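Local coordinates for Lin1840 protein (Listeria innocua serovar 6a, PDB 4ZO7) that probably hydrolyses terminal, non-reducing beta-D-glucosyl residues to release beta-D-glucose, as a family 3 glycoside hydrolase, and binds magnesium, at residues M89-H94 / G407-Y412; L378-R383 / K602-F607; S551-Q556 / N592-P597. The protein carries 2 engineered substitutions. All coordinates share one frame; numbering follows the deposited sequence.

Contact 1. Residues M89-H94 / G407-Y412; sequences MADVIH and GGWNVY. With GLC (alpha-D-glucopyranose), chain I.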
loop_
_atom_site.group_PDB
_atom_site.type_symbol
_atom_site.label_atom_id
_atom_site.label_comp_id
_atom_site.label_asym_id
_atom_site.label_seq_id
_atom_site.Cartn_x
_atom_site.Cartn_y
_atom_site.Cartn_z
ATOM N N MET A 89 -1.230 -32.442 -14.656
ATOM C CA MET A 89 -1.498 -31.429 -13.614
ATOM C C MET A 89 -2.699 -30.558 -14.001
ATOM O O MET A 89 -2.976 -30.347 -15.188
ATOM C CB MET A 89 -0.254 -30.573 -13.418
ATOM C CG MET A 89 0.988 -31.425 -13.117
ATOM S SD MET A 89 2.170 -30.354 -12.310
ATOM C CE MET A 89 3.582 -31.387 -12.616
ATOM N N ALA A 90 -3.446 -30.110 -13.002
ATOM C CA ALA A 90 -4.667 -29.318 -13.294
ATOM C C ALA A 90 -5.037 -28.382 -12.155
ATOM O O ALA A 90 -4.609 -28.536 -11.000
ATOM C CB ALA A 90 -5.825 -30.242 -13.564
ATOM N N ASP A 91 -5.885 -27.444 -12.489
ATOM C CA ASP A 91 -6.353 -26.461 -11.535
ATOM C C ASP A 91 -7.659 -26.962 -10.911
ATOM O O ASP A 91 -8.739 -26.765 -11.461
ATOM C CB ASP A 91 -6.574 -25.133 -12.286
ATOM C CG ASP A 91 -5.306 -24.352 -12.464
ATOM O OD1 ASP A 91 -4.566 -24.098 -11.482
ATOM O OD2 ASP A 91 -5.039 -23.960 -13.573
ATOM N N VAL A 92 -7.548 -27.656 -9.792
ATOM C CA VAL A 92 -8.718 -28.044 -9.007
ATOM C C VAL A 92 -8.635 -27.208 -7.717
ATOM O O VAL A 92 -7.923 -27.553 -6.782
ATOM C CB VAL A 92 -8.786 -29.578 -8.816
ATOM C CG1 VAL A 92 -10.186 -30.032 -8.372
ATOM C CG2 VAL A 92 -8.402 -30.265 -10.127
ATOM N N ILE A 93 -9.393 -26.108 -7.723
ATOM C CA ILE A 93 -9.213 -24.980 -6.802
ATOM C C ILE A 93 -10.226 -24.996 -5.658
ATOM O O ILE A 93 -9.862 -24.872 -4.498
ATOM C CB ILE A 93 -9.298 -23.636 -7.547
ATOM C CG1 ILE A 93 -8.342 -23.631 -8.745
ATOM C CG2 ILE A 93 -9.008 -22.452 -6.600
ATOM C CD1 ILE A 93 -6.906 -24.103 -8.402
ATOM N N HIS A 94 -11.488 -25.112 -5.994
ATOM C CA HIS A 94 -12.515 -25.337 -4.965
ATOM C C HIS A 94 -13.524 -26.325 -5.534
ATOM O O HIS A 94 -14.763 -26.077 -5.533
ATOM C CB HIS A 94 -13.200 -24.014 -4.600
ATOM C CG HIS A 94 -13.743 -23.252 -5.779
ATOM N ND1 HIS A 94 -15.094 -23.029 -5.971
ATOM C CD2 HIS A 94 -13.117 -22.597 -6.782
ATOM C CE1 HIS A 94 -15.272 -22.273 -7.045
ATOM N NE2 HIS A 94 -14.090 -21.991 -7.555
ATOM N N GLY A 407 -18.502 -19.649 -9.192
ATOM C CA GLY A 407 -17.323 -18.905 -8.759
ATOM C C GLY A 407 -16.244 -18.805 -9.785
ATOM O O GLY A 407 -16.254 -19.526 -10.774
ATOM N N GLY A 408 -15.318 -17.888 -9.567
ATOM C CA GLY A 408 -14.088 -17.925 -10.304
ATOM C C GLY A 408 -13.221 -19.186 -10.028
ATOM O O GLY A 408 -13.434 -19.925 -9.120
ATOM N N TRP A 409 -12.248 -19.400 -10.871
ATOM C CA TRP A 409 -11.417 -20.558 -10.841
ATOM C C TRP A 409 -12.254 -21.826 -10.811
ATOM O O TRP A 409 -12.042 -22.760 -10.054
ATOM C CB TRP A 409 -10.355 -20.452 -9.754
ATOM C CG TRP A 409 -9.163 -19.660 -10.189
ATOM C CD1 TRP A 409 -8.805 -18.397 -9.759
ATOM C CD2 TRP A 409 -8.187 -20.029 -11.174
ATOM N NE1 TRP A 409 -7.702 -17.976 -10.428
ATOM C CE2 TRP A 409 -7.292 -18.943 -11.304
ATOM C CE3 TRP A 409 -8.009 -21.146 -11.989
ATOM C CZ2 TRP A 409 -6.166 -18.980 -12.162
ATOM C CZ3 TRP A 409 -6.911 -21.167 -12.885
ATOM C CH2 TRP A 409 -5.993 -20.114 -12.934
ATOM N N ASN A 410 -13.240 -21.824 -11.658
ATOM C CA ASN A 410 -13.990 -23.041 -11.915
ATOM C C ASN A 410 -13.651 -23.543 -13.299
ATOM O O ASN A 410 -14.330 -23.221 -14.241
ATOM C CB ASN A 410 -15.494 -22.772 -11.794
ATOM C CG ASN A 410 -16.314 -23.915 -12.328
ATOM O OD1 ASN A 410 -15.991 -25.091 -12.075
ATOM N ND2 ASN A 410 -17.350 -23.589 -13.108
ATOM N N VAL A 411 -12.635 -24.370 -13.418
ATOM C CA VAL A 411 -12.161 -24.811 -14.754
ATOM C C VAL A 411 -12.977 -25.970 -15.339
ATOM O O VAL A 411 -13.056 -26.079 -16.530
ATOM C CB VAL A 411 -10.663 -25.192 -14.668
ATOM C CG1 VAL A 411 -10.073 -25.615 -16.011
ATOM C CG2 VAL A 411 -9.869 -23.984 -14.148
ATOM N N TYR A 412 -13.595 -26.816 -14.510
ATOM C CA TYR A 412 -14.240 -28.068 -15.002
ATOM C C TYR A 412 -15.752 -28.134 -14.666
ATOM O O TYR A 412 -16.488 -28.931 -15.262
ATOM C CB TYR A 412 -13.491 -29.339 -14.466
ATOM C CG TYR A 412 -12.055 -29.436 -14.988
ATOM C CD1 TYR A 412 -11.782 -29.995 -16.242
ATOM C CD2 TYR A 412 -10.997 -28.906 -14.263
ATOM C CE1 TYR A 412 -10.489 -30.061 -16.725
ATOM C CE2 TYR A 412 -9.683 -28.954 -14.741
ATOM C CZ TYR A 412 -9.435 -29.536 -15.985
ATOM O OH TYR A 412 -8.149 -29.578 -16.476
HETATM C C1 GLC I . -0.849 -19.506 -13.525
HETATM C C2 GLC I . -1.592 -19.044 -12.241
HETATM C C3 GLC I . -1.825 -20.218 -11.287
HETATM C C4 GLC I . -2.395 -21.438 -12.000
HETATM C C5 GLC I . -1.538 -21.774 -13.201
HETATM C C6 GLC I . -2.081 -22.992 -13.964
HETATM O O1 GLC I . 0.529 -19.823 -13.342
HETATM O O2 GLC I . -0.895 -18.082 -11.485
HETATM O O3 GLC I . -2.621 -19.843 -10.186
HETATM O O4 GLC I . -2.365 -22.497 -11.103
HETATM O O5 GLC I . -1.483 -20.655 -14.080
HETATM O O6 GLC I . -3.305 -22.645 -14.523
HETATM O O HOH W 1 -6.620 -27.223 -15.482
HETATM O O HOH W 2 -11.149 -25.948 -11.303
HETATM O O HOH W 3 -12.214 -25.374 -8.692
#
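His94 and Gly408 share a direct hydrogen bond in an interface between 89-94 and 407-412 where three waters bridge other polar atoms. NE2 of His94 gives its proton to O of Gly408 over 2.7 Å, nearly along the C=O axis, with the acceptor tilted a little from the imidazole plane. The His94 side chain reaches it because CG sits between the backbone N and the carbonyl carbon (chi1 53°), while ND1 is hydrogen-bonded to O of Phe100. Of the waters, one links Asp91 N to Tyr412 OH, another Asp91 O to Val411 N, and a third His94 N to Trp409 O.

Side-chain contacts lie among these bridges. CG1 of Ile93 leans on CB of Trp409 at 3.9 Å, and CB of Ala90 lies 4.2 Å from CE2 of Tyr412, whose hydroxyl also bonds to O of Ser63. Asp91 is the residue of this contact that binds the sugar. Its OD2 approaches CZ3 of Trp409 to 3.4 Å, the carboxylate turned 59° from the indole, and the same carboxylate grips a glucose from both oxygens. O4 of the sugar donates to OD1 of Asp91 at 2.7 Å; the link from sugar O6 to OD2 is so short that its exact geometry is doubtful. With CH2 of Trp409 3.9 Å from sugar C4, and Arg149, Lys191, His192 and the backbone N of Trp271 also hydrogen-bonded to the sugar, this is consistent with the glucose-binding active-site pocket of family 3 enzymes, at the C-terminal end of a barrel strand and walled by a loop of the following domain.

Contact 2. Residues L378-R383 / K602-F607; sequences LENKSR and KSYSEF. With BGC (beta-D-glucopyranose), chain D.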
loop_
_atom_site.group_PDB
_atom_site.type_symbol
_atom_site.label_atom_id
_atom_site.label_comp_id
_atom_site.label_asym_id
_atom_site.label_seq_id
_atom_site.Cartn_x
_atom_site.Cartn_y
_atom_site.Cartn_z
ATOM N N LEU A 378 -24.528 -11.157 7.995
ATOM C CA LEU A 378 -24.000 -9.832 8.337
ATOM C C LEU A 378 -24.990 -8.919 9.099
ATOM O O LEU A 378 -24.585 -8.146 9.960
ATOM C CB LEU A 378 -23.444 -9.159 7.032
ATOM C CG LEU A 378 -22.284 -9.920 6.392
ATOM C CD1 LEU A 378 -21.760 -9.249 5.126
ATOM C CD2 LEU A 378 -21.129 -9.972 7.356
ATOM N N GLU A 379 -26.273 -8.981 8.728
ATOM C CA GLU A 379 -27.331 -8.211 9.435
ATOM C C GLU A 379 -28.620 -9.046 9.521
ATOM O O GLU A 379 -28.938 -9.812 8.616
ATOM C CB GLU A 379 -27.673 -6.864 8.767
ATOM C CG GLU A 379 -26.514 -5.918 8.419
ATOM C CD GLU A 379 -25.931 -5.142 9.605
ATOM O OE1 GLU A 379 -26.524 -5.178 10.738
ATOM O OE2 GLU A 379 -24.853 -4.492 9.385
ATOM N N ASN A 380 -29.379 -8.857 10.585
ATOM C CA ASN A 380 -30.698 -9.482 10.695
ATOM C C ASN A 380 -31.463 -8.712 11.734
ATOM O O ASN A 380 -31.442 -9.044 12.906
ATOM C CB ASN A 380 -30.553 -10.943 11.101
ATOM C CG ASN A 380 -31.837 -11.720 11.005
ATOM O OD1 ASN A 380 -32.761 -11.317 10.315
ATOM N ND2 ASN A 380 -31.889 -12.856 11.690
ATOM N N LYS A 381 -32.087 -7.637 11.285
ATOM C CA LYS A 381 -32.845 -6.740 12.144
ATOM C C LYS A 381 -34.224 -7.288 12.428
ATOM O O LYS A 381 -34.903 -7.810 11.562
ATOM C CB LYS A 381 -32.926 -5.351 11.508
ATOM C CG LYS A 381 -31.531 -4.747 11.366
ATOM C CD LYS A 381 -31.456 -3.543 10.440
ATOM C CE LYS A 381 -30.114 -3.485 9.721
ATOM N NZ LYS A 381 -29.958 -2.260 8.883
ATOM N N SER A 382 -34.590 -7.213 13.691
ATOM C CA SER A 382 -35.892 -7.631 14.152
ATOM C C SER A 382 -36.193 -9.059 13.723
ATOM O O SER A 382 -37.288 -9.361 13.370
ATOM C CB SER A 382 -36.971 -6.668 13.639
ATOM O OG SER A 382 -36.773 -5.381 14.183
ATOM N N ARG A 383 -35.205 -9.940 13.791
ATOM C CA ARG A 383 -35.395 -11.346 13.438
ATOM C C ARG A 383 -36.200 -11.563 12.170
ATOM O O ARG A 383 -37.027 -12.449 12.115
ATOM C CB ARG A 383 -36.048 -12.106 14.611
ATOM C CG ARG A 383 -35.288 -11.912 15.922
ATOM C CD ARG A 383 -35.800 -12.771 17.079
ATOM N NE ARG A 383 -34.867 -12.718 18.220
ATOM C CZ ARG A 383 -34.715 -11.669 19.044
ATOM N NH1 ARG A 383 -35.426 -10.553 18.883
ATOM N NH2 ARG A 383 -33.845 -11.730 20.044
ATOM N N LYS A 602 -23.159 -13.384 12.319
ATOM C CA LYS A 602 -24.265 -13.603 13.199
ATOM C C LYS A 602 -24.817 -15.062 13.125
ATOM O O LYS A 602 -24.349 -15.912 12.331
ATOM C CB LYS A 602 -25.327 -12.524 12.922
ATOM C CG LYS A 602 -24.844 -11.083 13.141
ATOM C CD LYS A 602 -25.894 -10.093 12.686
ATOM C CE LYS A 602 -27.113 -10.076 13.580
ATOM N NZ LYS A 602 -26.758 -9.438 14.883
ATOM N N SER A 603 -25.804 -15.344 13.980
ATOM C CA SER A 603 -26.436 -16.679 14.067
ATOM C C SER A 603 -27.931 -16.469 14.457
ATOM O O SER A 603 -28.290 -15.457 15.062
ATOM C CB SER A 603 -25.709 -17.479 15.164
ATOM O OG SER A 603 -26.397 -18.678 15.552
ATOM N N TYR A 604 -28.771 -17.454 14.194
ATOM C CA TYR A 604 -30.139 -17.477 14.729
ATOM C C TYR A 604 -30.156 -17.922 16.217
ATOM O O TYR A 604 -31.160 -17.810 16.879
ATOM C CB TYR A 604 -31.022 -18.419 13.882
ATOM C CG TYR A 604 -31.110 -18.068 12.397
ATOM C CD1 TYR A 604 -31.011 -16.727 11.955
ATOM C CD2 TYR A 604 -31.296 -19.072 11.438
ATOM C CE1 TYR A 604 -31.102 -16.409 10.610
ATOM C CE2 TYR A 604 -31.392 -18.784 10.094
ATOM C CZ TYR A 604 -31.282 -17.454 9.651
ATOM O OH TYR A 604 -31.366 -17.128 8.289
ATOM N N SER A 605 -29.054 -18.470 16.711
ATOM C CA SER A 605 -28.889 -18.859 18.099
ATOM C C SER A 605 -28.284 -17.734 18.952
ATOM O O SER A 605 -28.077 -16.636 18.454
ATOM C CB SER A 605 -28.017 -20.088 18.128
ATOM O OG SER A 605 -28.555 -21.075 17.278
ATOM N N GLU A 606 -28.069 -17.987 20.235
ATOM C CA GLU A 606 -27.464 -16.997 21.132
ATOM C C GLU A 606 -26.563 -17.821 22.035
ATOM O O GLU A 606 -26.970 -18.874 22.477
ATOM C CB GLU A 606 -28.543 -16.354 21.985
ATOM C CG GLU A 606 -28.624 -14.868 21.976
ATOM C CD GLU A 606 -29.200 -14.341 23.282
ATOM O OE1 GLU A 606 -30.410 -14.503 23.471
ATOM O OE2 GLU A 606 -28.447 -13.788 24.134
ATOM N N PHE A 607 -25.353 -17.384 22.302
ATOM C CA PHE A 607 -24.409 -18.263 23.012
ATOM C C PHE A 607 -23.787 -17.545 24.147
ATOM O O PHE A 607 -23.670 -16.346 24.100
ATOM C CB PHE A 607 -23.294 -18.754 22.122
ATOM C CG PHE A 607 -23.763 -19.505 20.903
ATOM C CD1 PHE A 607 -23.992 -20.885 20.940
ATOM C CD2 PHE A 607 -23.929 -18.827 19.692
ATOM C CE1 PHE A 607 -24.417 -21.550 19.809
ATOM C CE2 PHE A 607 -24.383 -19.483 18.570
ATOM C CZ PHE A 607 -24.612 -20.842 18.619
HETATM C C2 BGC D . -22.995 -4.656 13.547
HETATM C C3 BGC D . -23.828 -4.143 12.358
HETATM C C4 BGC D . -23.442 -2.712 12.023
HETATM C C5 BGC D . -21.911 -2.619 11.874
HETATM C C6 BGC D . -21.421 -1.227 11.497
HETATM C C1 BGC D . -21.496 -4.505 13.269
HETATM O O1 BGC D . -20.722 -5.059 14.349
HETATM O O2 BGC D . -23.287 -6.026 13.799
HETATM O O3 BGC D . -25.232 -4.304 12.592
HETATM O O4 BGC D . -23.946 -2.379 10.730
HETATM O O5 BGC D . -21.235 -3.112 13.041
HETATM O O6 BGC D . -20.008 -1.281 11.327
HETATM O O HOH W 4 -29.788 -13.214 13.815
#
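Lys602 lays its aliphatic chain against the backbone of Leu378 to Asn380, touching with methylene groups. CD of Lys602 rests 3.6 Å from O of Leu378, and CE comes to 3.9 Å from N of Asn380; bends at the last two torsions turn the ammonium end away from the line of the chain. Beside it, Asn380 meets Tyr604 at the ring's edge: ND2 lies 3.8 Å from CE1, near the ring plane, with the amide turned 61° from it. Having CG of Asn380 anti to the backbone N (chi1 -170°) sends the amide toward the tyrosine. ND2 of Asn380 also donates to a water at 3.0 Å, which in turn donates to O of Ser603, so the segments are joined by a solvent bridge and carry no direct hydrogen bond between them.

A second shell fixes these groups. OD1 of Asn380 accepts from N of Leu385, and the Tyr604 hydroxyl bonds to O of Leu539, so both partners of the edge contact are tied down at their polar ends. Ser603 closes an ST turn, its OG accepting from N of Ser605. On the strand, Leu378 and Glu379 together face Leu522 in a classic beta bulge, and the beta carbon of Glu379 points away from 602-607.

Glu379 holds a glucose by two hydroxyls: sugar O4 donates to OE2 of Glu379 at 2.7 Å, and O3 lies very close to OE1. OE2 is also hydrogen-bonded to OH of Tyr596, and Tyr600 OH, besides binding O of Leu378, bonds to the same sugar. NZ of Lys602 stands 5.9 Å from OE1 of Glu379, too far for a salt bridge, yet its positive charge would be expected to favour the ionised carboxylate as acceptor of sugar hydroxyls.

Contact 3. Residues S551-Q556 / N592-P597; sequences SMSFPQ and NEPFYP. With BGC (beta-D-glucopyranose), chain D.
Phe554 faces both Phe595 and Tyr596, which makes this junction a classic beta bulge set on a single antiparallel bridge between two otherwise irregular segments. Its backbone bonds come first. N of Phe554 donates to O of Tyr596 over 2.9 Å, almost straight at 172°. The carbonyl of Phe554 answers twice: N of Tyr596 reaches it at 3.3 Å in the carbonyl plane, on a lone pair, and N of Phe595 crowds in at a poor angle, a weak bond.

One side-chain bond adds to these. The Gln556 chain bends at chi2 (-70°), folding its amide back over the partner segment, where NE2 donates to O of Glu593 at 3.0 Å. The donor comes from above the carbonyl plane, while the acceptor lies close to the plane of the amide. Gln560 also donates to this oxygen. OE1 of Gln556 lies at the edge of the Phe595 ring, the Gln556 amide and the ring nearly perpendicular (82°).

Van der Waals contacts surround the bulge. CB of Phe554 meets CB of Tyr596 at 4.0 Å, an apolar pair, and CB of Pro594 sits 3.4 Å from O of Phe554 and touches CB of Ser553. Within the second segment, CD2 of Phe595 lies 3.5 Å above the centre of the Tyr596 ring, whose plane is nearly parallel to that of nearby Tyr600.

The last group belongs to the glucose. Its C6 passes over a face of the Phe595 ring, CE1 of Tyr596 lies 4.0 Å from its C5, and its O6 donates to the backbone O of Phe595 at 2.6 Å.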
loop_
_atom_site.group_PDB
_atom_site.type_symbol
_atom_site.label_atom_id
_atom_site.label_comp_id
_atom_site.label_asym_id
_atom_site.label_seq_id
_atom_site.Cartn_x
_atom_site.Cartn_y
_atom_site.Cartn_z
ATOM N N SER A 551 -13.397 -13.923 7.217
ATOM C CA SER A 551 -11.944 -14.149 7.280
ATOM C C SER A 551 -11.128 -13.016 6.607
ATOM O O SER A 551 -9.890 -13.079 6.525
ATOM C CB SER A 551 -11.629 -15.479 6.651
ATOM O OG SER A 551 -11.988 -15.396 5.310
ATOM N N MET A 552 -11.860 -11.968 6.173
ATOM C CA MET A 552 -11.317 -10.804 5.567
ATOM C C MET A 552 -12.168 -9.587 5.937
ATOM O O MET A 552 -13.370 -9.645 5.891
ATOM C CB MET A 552 -11.179 -10.968 4.077
ATOM C CG MET A 552 -10.232 -9.904 3.494
ATOM S SD MET A 552 -9.816 -10.295 1.785
ATOM C CE MET A 552 -8.537 -9.134 1.387
ATOM N N SER A 553 -11.528 -8.491 6.326
ATOM C CA SER A 553 -12.216 -7.288 6.725
ATOM C C SER A 553 -13.011 -6.641 5.538
ATOM O O SER A 553 -12.588 -6.703 4.335
ATOM C CB SER A 553 -11.193 -6.280 7.295
ATOM O OG SER A 553 -10.583 -6.768 8.441
ATOM N N PHE A 554 -14.174 -6.080 5.848
ATOM C CA PHE A 554 -15.020 -5.384 4.862
ATOM C C PHE A 554 -14.800 -3.890 5.097
ATOM O O PHE A 554 -15.268 -3.351 6.080
ATOM C CB PHE A 554 -16.503 -5.778 5.010
ATOM C CG PHE A 554 -16.878 -6.991 4.180
ATOM C CD1 PHE A 554 -16.050 -8.130 4.157
ATOM C CD2 PHE A 554 -17.982 -6.984 3.376
ATOM C CE1 PHE A 554 -16.358 -9.250 3.384
ATOM C CE2 PHE A 554 -18.301 -8.116 2.561
ATOM C CZ PHE A 554 -17.472 -9.234 2.580
ATOM N N PRO A 555 -14.022 -3.232 4.220
ATOM C CA PRO A 555 -13.752 -1.807 4.356
ATOM C C PRO A 555 -14.997 -0.869 4.362
ATOM O O PRO A 555 -15.973 -1.116 3.690
ATOM C CB PRO A 555 -12.865 -1.499 3.108
ATOM C CG PRO A 555 -12.282 -2.805 2.704
ATOM C CD PRO A 555 -13.471 -3.745 2.965
ATOM N N GLN A 556 -14.883 0.242 5.096
ATOM C CA GLN A 556 -15.768 1.383 4.977
ATOM C C GLN A 556 -15.933 1.895 3.573
ATOM O O GLN A 556 -17.027 2.274 3.159
ATOM C CB GLN A 556 -15.243 2.547 5.834
ATOM C CG GLN A 556 -15.232 2.264 7.341
ATOM C CD GLN A 556 -16.628 2.174 7.996
ATOM O OE1 GLN A 556 -17.615 2.743 7.538
ATOM N NE2 GLN A 556 -16.667 1.554 9.138
ATOM N N ASN A 592 -11.905 4.508 11.572
ATOM C CA ASN A 592 -10.683 3.668 11.445
ATOM C C ASN A 592 -11.081 2.209 11.301
ATOM O O ASN A 592 -10.366 1.460 10.690
ATOM C CB ASN A 592 -9.711 3.735 12.660
ATOM C CG ASN A 592 -9.087 5.145 12.905
ATOM O OD1 ASN A 592 -9.440 6.132 12.300
ATOM N ND2 ASN A 592 -8.133 5.196 13.830
ATOM N N GLU A 593 -12.215 1.828 11.897
ATOM C CA GLU A 593 -12.656 0.455 11.907
ATOM C C GLU A 593 -13.153 0.120 10.515
ATOM O O GLU A 593 -13.786 0.974 9.853
ATOM C CB GLU A 593 -13.816 0.221 12.885
ATOM C CG GLU A 593 -13.469 0.456 14.349
ATOM C CD GLU A 593 -13.254 1.927 14.737
ATOM O OE1 GLU A 593 -13.711 2.856 14.029
ATOM O OE2 GLU A 593 -12.636 2.124 15.793
ATOM N N PRO A 594 -12.943 -1.130 10.092
ATOM C CA PRO A 594 -13.627 -1.566 8.866
ATOM C C PRO A 594 -15.145 -1.606 9.091
ATOM O O PRO A 594 -15.616 -1.589 10.241
ATOM C CB PRO A 594 -13.025 -2.952 8.593
ATOM C CG PRO A 594 -12.627 -3.426 9.923
ATOM C CD PRO A 594 -12.234 -2.235 10.758
ATOM N N PHE A 595 -15.918 -1.691 8.025
ATOM C CA PHE A 595 -17.370 -1.710 8.217
ATOM C C PHE A 595 -17.757 -2.973 9.015
ATOM O O PHE A 595 -18.614 -2.934 9.892
ATOM C CB PHE A 595 -18.152 -1.607 6.893
ATOM C CG PHE A 595 -19.639 -1.387 7.090
ATOM C CD1 PHE A 595 -20.096 -0.194 7.656
ATOM C CD2 PHE A 595 -20.575 -2.391 6.767
ATOM C CE1 PHE A 595 -21.432 -0.018 7.905
ATOM C CE2 PHE A 595 -21.937 -2.187 6.977
ATOM C CZ PHE A 595 -22.356 -1.002 7.556
ATOM N N TYR A 596 -17.120 -4.100 8.695
ATOM C CA TYR A 596 -17.264 -5.376 9.418
ATOM C C TYR A 596 -15.821 -5.944 9.612
ATOM O O TYR A 596 -15.013 -5.970 8.655
ATOM C CB TYR A 596 -18.078 -6.409 8.637
ATOM C CG TYR A 596 -19.547 -6.068 8.319
ATOM C CD1 TYR A 596 -20.444 -5.708 9.311
ATOM C CD2 TYR A 596 -20.039 -6.163 7.025
ATOM C CE1 TYR A 596 -21.782 -5.428 9.027
ATOM C CE2 TYR A 596 -21.368 -5.888 6.726
ATOM C CZ TYR A 596 -22.246 -5.525 7.727
ATOM O OH TYR A 596 -23.599 -5.207 7.427
ATOM N N PRO A 597 -15.478 -6.339 10.841
ATOM C CA PRO A 597 -14.169 -6.865 11.181
ATOM C C PRO A 597 -13.985 -8.347 10.978
ATOM O O PRO A 597 -14.951 -9.112 10.855
ATOM C CB PRO A 597 -14.054 -6.545 12.678
ATOM C CG PRO A 597 -15.460 -6.683 13.169
ATOM C CD PRO A 597 -16.387 -6.425 11.983
HETATM C C2 BGC D . -22.995 -4.656 13.547
HETATM C C3 BGC D . -23.828 -4.143 12.358
HETATM C C4 BGC D . -23.442 -2.712 12.023
HETATM C C5 BGC D . -21.911 -2.619 11.874
HETATM C C6 BGC D . -21.421 -1.227 11.497
HETATM C C1 BGC D . -21.496 -4.505 13.269
HETATM O O1 BGC D . -20.722 -5.059 14.349
HETATM O O2 BGC D . -23.287 -6.026 13.799
HETATM O O3 BGC D . -25.232 -4.304 12.592
HETATM O O4 BGC D . -23.946 -2.379 10.730
HETATM O O5 BGC D . -21.235 -3.112 13.041
HETATM O O6 BGC D . -20.008 -1.281 11.327
#

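Along the chain contact 1 closes before contact 3 opens, its segments alternate with those of contact 2, and contact 3 is nested inside the loop that contact 2 closes. Contacts 2 and 3 are neighbours in the C-terminal domain, centres 19 Å apart: CD1 of Leu378 packs on CE2 of Tyr596, the Glu379 carboxylate probably hydrogen-bonds to the hydroxyl of Tyr596, and both contacts flank strand 521-524 of the mixed sheet, in which 376-380 is one of the two edge strands. Contact 1 instead joins the barrel strand 87-90 to a loop of the C-terminal domain, its centre 34 Å from contact 2 and 28 Å from contact 3. These contacts thus line two separate sugar-binding places, one at the barrel and the other shared by contacts 2 and 3.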